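Fumarylacetoacetate hydrolase (Burkholderia xenovorans, PDB 5TI1) probably hydrolyses fumarylacetoacetate to fumarate and acetoacetate, the last step of phenylalanine and tyrosine breakdown, with a magnesium ion bound at its active site. Local coordinates at residues V164-F168 with R169-N173; R264-Q267 with Q268-V272. One frame throughout, in Å; residues are numbered along the deposited sequence.

Contact 1: residues V164-F168 with R169-N173; sequences VGSMF and RDPKN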
loop_
_atom_site.group_PDB
_atom_site.type_symbol
_atom_site.label_atom_id
_atom_site.label_comp_id
_atom_site.label_asym_id
_atom_site.label_seq_id
_atom_site.Cartn_x
_atom_site.Cartn_y
_atom_site.Cartn_z
ATOM N N VAL B 164 24.849 3.131 -7.966
ATOM C CA VAL B 164 23.976 2.298 -8.787
ATOM C C VAL B 164 23.957 2.797 -10.224
ATOM O O VAL B 164 24.124 2.020 -11.172
ATOM C CB VAL B 164 22.559 2.264 -8.189
ATOM C CG1 VAL B 164 21.579 1.680 -9.181
ATOM C CG2 VAL B 164 22.563 1.468 -6.898
ATOM N N GLY B 165 23.745 4.103 -10.406
ATOM C CA GLY B 165 23.711 4.659 -11.745
ATOM C C GLY B 165 25.010 4.477 -12.503
ATOM O O GLY B 165 24.997 4.309 -13.725
ATOM N N SER B 166 26.146 4.501 -11.796
ATOM C CA SER B 166 27.427 4.283 -12.461
ATOM C C SER B 166 27.494 2.897 -13.091
ATOM O O SER B 166 28.055 2.730 -14.178
ATOM C CB SER B 166 28.582 4.480 -11.479
ATOM O OG SER B 166 28.749 5.850 -11.154
ATOM N N MET B 167 26.920 1.890 -12.432
ATOM C CA MET B 167 26.946 0.549 -13.009
ATOM C C MET B 167 25.976 0.439 -14.175
ATOM O O MET B 167 26.255 -0.250 -15.163
ATOM C CB MET B 167 26.616 -0.496 -11.945
ATOM C CG MET B 167 27.413 -0.359 -10.671
ATOM S SD MET B 167 26.949 -1.632 -9.486
ATOM C CE MET B 167 27.304 -0.810 -7.934
ATOM N N PHE B 168 24.834 1.116 -14.079
ATOM C CA PHE B 168 23.846 1.047 -15.142
ATOM C C PHE B 168 24.260 1.868 -16.350
ATOM O O PHE B 168 23.940 1.499 -17.486
ATOM C CB PHE B 168 22.488 1.521 -14.628
ATOM C CG PHE B 168 21.372 0.590 -14.955
ATOM C CD1 PHE B 168 20.961 0.423 -16.267
ATOM C CD2 PHE B 168 20.744 -0.135 -13.958
ATOM C CE1 PHE B 168 19.933 -0.446 -16.579
ATOM C CE2 PHE B 168 19.715 -1.003 -14.258
ATOM C CZ PHE B 168 19.309 -1.162 -15.571
ATOM N N ARG B 169 24.953 2.980 -16.121
ATOM C CA ARG B 169 25.477 3.813 -17.192
ATOM C C ARG B 169 26.978 3.983 -16.986
ATOM O O ARG B 169 27.750 3.069 -17.285
ATOM C CB ARG B 169 24.735 5.154 -17.236
ATOM C CG ARG B 169 23.237 4.974 -17.502
ATOM C CD ARG B 169 22.402 6.228 -17.262
ATOM N NE ARG B 169 22.182 6.521 -15.845
ATOM C CZ ARG B 169 21.261 5.934 -15.084
ATOM N NH1 ARG B 169 20.462 5.001 -15.590
ATOM N NH2 ARG B 169 21.141 6.278 -13.807
ATOM N N ASP B 170 27.402 5.126 -16.463
ATOM C CA ASP B 170 28.793 5.349 -16.093
ATOM C C ASP B 170 28.824 6.505 -15.106
ATOM O O ASP B 170 27.809 7.190 -14.919
ATOM C CB ASP B 170 29.672 5.631 -17.331
ATOM C CG ASP B 170 29.128 6.745 -18.218
ATOM O OD1 ASP B 170 28.110 7.376 -17.861
ATOM O OD2 ASP B 170 29.729 6.989 -19.286
ATOM N N PRO B 171 29.956 6.723 -14.424
ATOM C CA PRO B 171 30.053 7.884 -13.515
ATOM C C PRO B 171 29.542 9.198 -14.093
ATOM O O PRO B 171 28.811 9.920 -13.402
ATOM C CB PRO B 171 31.553 7.940 -13.219
ATOM C CG PRO B 171 31.970 6.491 -13.244
ATOM C CD PRO B 171 31.113 5.815 -14.282
ATOM N N LYS B 172 29.891 9.525 -15.342
ATOM C CA LYS B 172 29.493 10.811 -15.910
ATOM C C LYS B 172 27.979 10.924 -16.039
ATOM O O LYS B 172 27.410 12.004 -15.841
ATOM C CB LYS B 172 30.158 11.021 -17.268
ATOM N N ASN B 173 27.306 9.826 -16.371
ATOM C CA ASN B 173 25.856 9.817 -16.526
ATOM C C ASN B 173 25.176 9.029 -15.413
ATOM O O ASN B 173 24.153 8.378 -15.637
ATOM C CB ASN B 173 25.453 9.244 -17.881
ATOM C CG ASN B 173 26.090 9.976 -19.032
ATOM O OD1 ASN B 173 25.535 10.944 -19.549
ATOM N ND2 ASN B 173 27.267 9.515 -19.447
#
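The C-terminal end of helix 158-168 and the turn that follows it meet here, where Gly165 takes the last helical bond from Arg169. Arg169 N donates to Gly165 O at 2.7 Å, and Arg169 is the first residue to leave helical geometry. Its side chain then folds back along the helix end. CG lies anti to the carbonyl carbon (chi1 -61°) and the chain bends at chi3, which brings Gly165 O over one face of the guanidinium, toward its rim. Arg169 NH2 comes within 3.7 Å of Gly165 CA, an approach made possible by the missing side chain. Arg169 NE bonds Asn173 O at 2.7 Å, in the guanidinium plane, and NH2 bonds Ala174 O. Arg169 is predicted to bind substrate; here the turn holds its guanidinium through these two carbonyls. Asp170 and Asn173 close an Asx motif. Asp170 OD1 accepts Asn173 N from above the carboxylate plane and Asn173 ND2, at 2.8 Å, through its syn lone pair. Ser166 OG packs 3.4 Å from Pro171 CA and is hydrogen-bonded to Thr162 O. Met167 and Val164 pack on Leu390 of helix 389-392, while the Phe168 ring reaches Tyr271, near the C-terminal part of helix 264-270.

Contact 2: residues R264-Q267 with Q268-V272; sequences RDIQ and QWEYV
Arg264 and Gln268, and Gln267 and Tyr271, meet in a local contact along one short helix that directly follows strand 252-263. The firm helical bond is Gln268 N to Arg264 O at 3.0 Å. Beyond it the bonding slackens. Glu270 N is shared between Ile266 O, at 3.3 Å, and Gln267 O, and both bonds are weak. Gln267 O also takes a weak bond from Tyr271 N at 3.1 Å. The same oxygen lies at the edge of the Tyr271 ring, 3.1 Å from CD1 and near the ring plane. Tyr271 CG sits between its backbone N and carbonyl carbon (chi1 84°), which turns the ring edge to this carbonyl. Val272 CG2 covers one ring face, 3.5 Å above its centre. Glu270 has a similar first torsion (chi1 74°), and its CG rests 3.4 Å from Ile266 O. Its extended chain carries the carboxylate to the backbone N atoms of Phe277, Asn278 and Ala279, so both oxygens are held at the start of helix 278-281. The Gln267 chain is also extended, and its side chain packs on Pro276, Ala279 and Lys280. At the first turn, Arg264 forms salt bridges with Asp224 and with the magnesium ligand Glu226, which makes it a second-shell residue of the metal site. Asn178 of the second subunit donates through ND2 to Trp269 O and Val272 O. The arrangement is that of a short helix after a strand of the FAH-family C-terminal domain, with Arg264 tied to a magnesium ligand at its start and Gln267 and Tyr271, both predicted to bind substrate, further along.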
loop_
_atom_site.group_PDB
_atom_site.type_symbol
_atom_site.label_atom_id
_atom_site.label_comp_id
_atom_site.label_asym_id
_atom_site.label_seq_id
_atom_site.Cartn_x
_atom_site.Cartn_y
_atom_site.Cartn_z
ATOM N N ARG B 264 17.769 -8.572 -6.734
ATOM C CA ARG B 264 18.153 -7.632 -7.783
ATOM C C ARG B 264 18.061 -8.232 -9.172
ATOM O O ARG B 264 17.784 -7.500 -10.128
ATOM C CB ARG B 264 19.562 -7.108 -7.541
ATOM C CG ARG B 264 19.680 -6.459 -6.200
ATOM C CD ARG B 264 20.761 -5.425 -6.152
ATOM N NE ARG B 264 20.699 -4.757 -4.864
ATOM C CZ ARG B 264 19.873 -3.759 -4.583
ATOM N NH1 ARG B 264 19.035 -3.290 -5.513
ATOM N NH2 ARG B 264 19.885 -3.231 -3.367
ATOM N N ASP B 265 18.289 -9.542 -9.311
ATOM C CA ASP B 265 18.124 -10.154 -10.625
ATOM C C ASP B 265 16.653 -10.228 -11.014
ATOM O O ASP B 265 16.306 -10.005 -12.178
ATOM C CB ASP B 265 18.790 -11.538 -10.684
ATOM C CG ASP B 265 18.449 -12.433 -9.496
ATOM O OD1 ASP B 265 17.783 -11.986 -8.545
ATOM O OD2 ASP B 265 18.870 -13.609 -9.515
ATOM N N ILE B 266 15.772 -10.526 -10.053
ATOM C CA ILE B 266 14.338 -10.422 -10.307
ATOM C C ILE B 266 13.976 -8.987 -10.683
ATOM O O ILE B 266 13.128 -8.751 -11.553
ATOM C CB ILE B 266 13.542 -10.913 -9.078
ATOM C CG1 ILE B 266 13.755 -12.421 -8.871
ATOM C CG2 ILE B 266 12.055 -10.627 -9.226
ATOM C CD1 ILE B 266 12.962 -12.999 -7.708
ATOM N N GLN B 267 14.642 -8.008 -10.062
ATOM C CA GLN B 267 14.286 -6.610 -10.310
ATOM C C GLN B 267 14.648 -6.197 -11.728
ATOM O O GLN B 267 13.852 -5.547 -12.418
ATOM C CB GLN B 267 14.974 -5.688 -9.300
ATOM C CG GLN B 267 14.589 -4.208 -9.472
ATOM C CD GLN B 267 15.292 -3.272 -8.493
ATOM O OE1 GLN B 267 14.913 -3.176 -7.329
ATOM N NE2 GLN B 267 16.310 -2.563 -8.974
ATOM N N GLN B 268 15.854 -6.557 -12.171
ATOM C CA GLN B 268 16.337 -6.158 -13.488
ATOM C C GLN B 268 15.361 -6.552 -14.588
ATOM O O GLN B 268 15.122 -5.781 -15.526
ATOM C CB GLN B 268 17.705 -6.788 -13.746
ATOM C CG GLN B 268 18.659 -5.911 -14.520
ATOM C CD GLN B 268 19.134 -4.728 -13.701
ATOM O OE1 GLN B 268 18.460 -3.701 -13.626
ATOM N NE2 GLN B 268 20.300 -4.871 -13.073
ATOM N N TRP B 269 14.772 -7.743 -14.478
ATOM C CA TRP B 269 13.936 -8.266 -15.550
ATOM C C TRP B 269 12.514 -7.705 -15.521
ATOM O O TRP B 269 11.899 -7.556 -16.582
ATOM C CB TRP B 269 13.916 -9.794 -15.469
ATOM C CG TRP B 269 12.925 -10.480 -16.362
ATOM C CD1 TRP B 269 11.924 -11.324 -15.971
ATOM C CD2 TRP B 269 12.850 -10.406 -17.793
ATOM N NE1 TRP B 269 11.231 -11.784 -17.069
ATOM C CE2 TRP B 269 11.777 -11.234 -18.199
ATOM C CE3 TRP B 269 13.587 -9.728 -18.771
ATOM C CZ2 TRP B 269 11.417 -11.390 -19.538
ATOM C CZ3 TRP B 269 13.229 -9.888 -20.103
ATOM C CH2 TRP B 269 12.151 -10.711 -20.473
ATOM N N GLU B 270 11.980 -7.374 -14.342
ATOM C CA GLU B 270 10.572 -6.999 -14.235
ATOM C C GLU B 270 10.307 -5.499 -14.300
ATOM O O GLU B 270 9.169 -5.111 -14.588
ATOM C CB GLU B 270 9.985 -7.509 -12.913
ATOM C CG GLU B 270 10.474 -6.692 -11.726
ATOM C CD GLU B 270 9.917 -7.136 -10.395
ATOM O OE1 GLU B 270 8.990 -7.978 -10.369
ATOM O OE2 GLU B 270 10.425 -6.638 -9.365
ATOM N N TYR B 271 11.306 -4.646 -14.038
ATOM C CA TYR B 271 10.999 -3.313 -13.511
ATOM C C TYR B 271 10.664 -2.261 -14.564
ATOM O O TYR B 271 10.134 -1.209 -14.197
ATOM C CB TYR B 271 12.153 -2.803 -12.640
ATOM C CG TYR B 271 13.282 -2.140 -13.382
ATOM C CD1 TYR B 271 14.310 -2.888 -13.942
ATOM C CD2 TYR B 271 13.335 -0.753 -13.501
ATOM C CE1 TYR B 271 15.359 -2.277 -14.613
ATOM C CE2 TYR B 271 14.369 -0.130 -14.170
ATOM C CZ TYR B 271 15.380 -0.894 -14.723
ATOM O OH TYR B 271 16.401 -0.263 -15.391
ATOM N N VAL B 272 10.967 -2.481 -15.840
ATOM C CA VAL B 272 10.600 -1.496 -16.857
ATOM C C VAL B 272 9.215 -1.834 -17.399
ATOM O O VAL B 272 8.989 -2.966 -17.854
ATOM C CB VAL B 272 11.642 -1.431 -17.984
ATOM C CG1 VAL B 272 11.228 -0.395 -19.023
ATOM C CG2 VAL B 272 13.013 -1.085 -17.415
#

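Following the chain, contact 1 comes first, at the end of helix 158-168. Contact 2 comes later, after strand 252-263. Each closes only a local turn. They lie in series and neither nests nor crosses. Their centres are about 17 Å apart, yet their side chains touch through Phe168. Phe168 CE2 packs 3.0 Å from Gln268 OE1, and Phe168 CZ lies 3.0 Å from Tyr271 OH. This joins the end of helix 158-168 to the C-terminal part of helix 264-270 and Tyr271. Both contacts belong to the C-terminal FAH-family part of the chain. Together they hold three predicted substrate-binding residues, Arg169, Gln267 and Tyr271, consistent with both contacts lining the same substrate site.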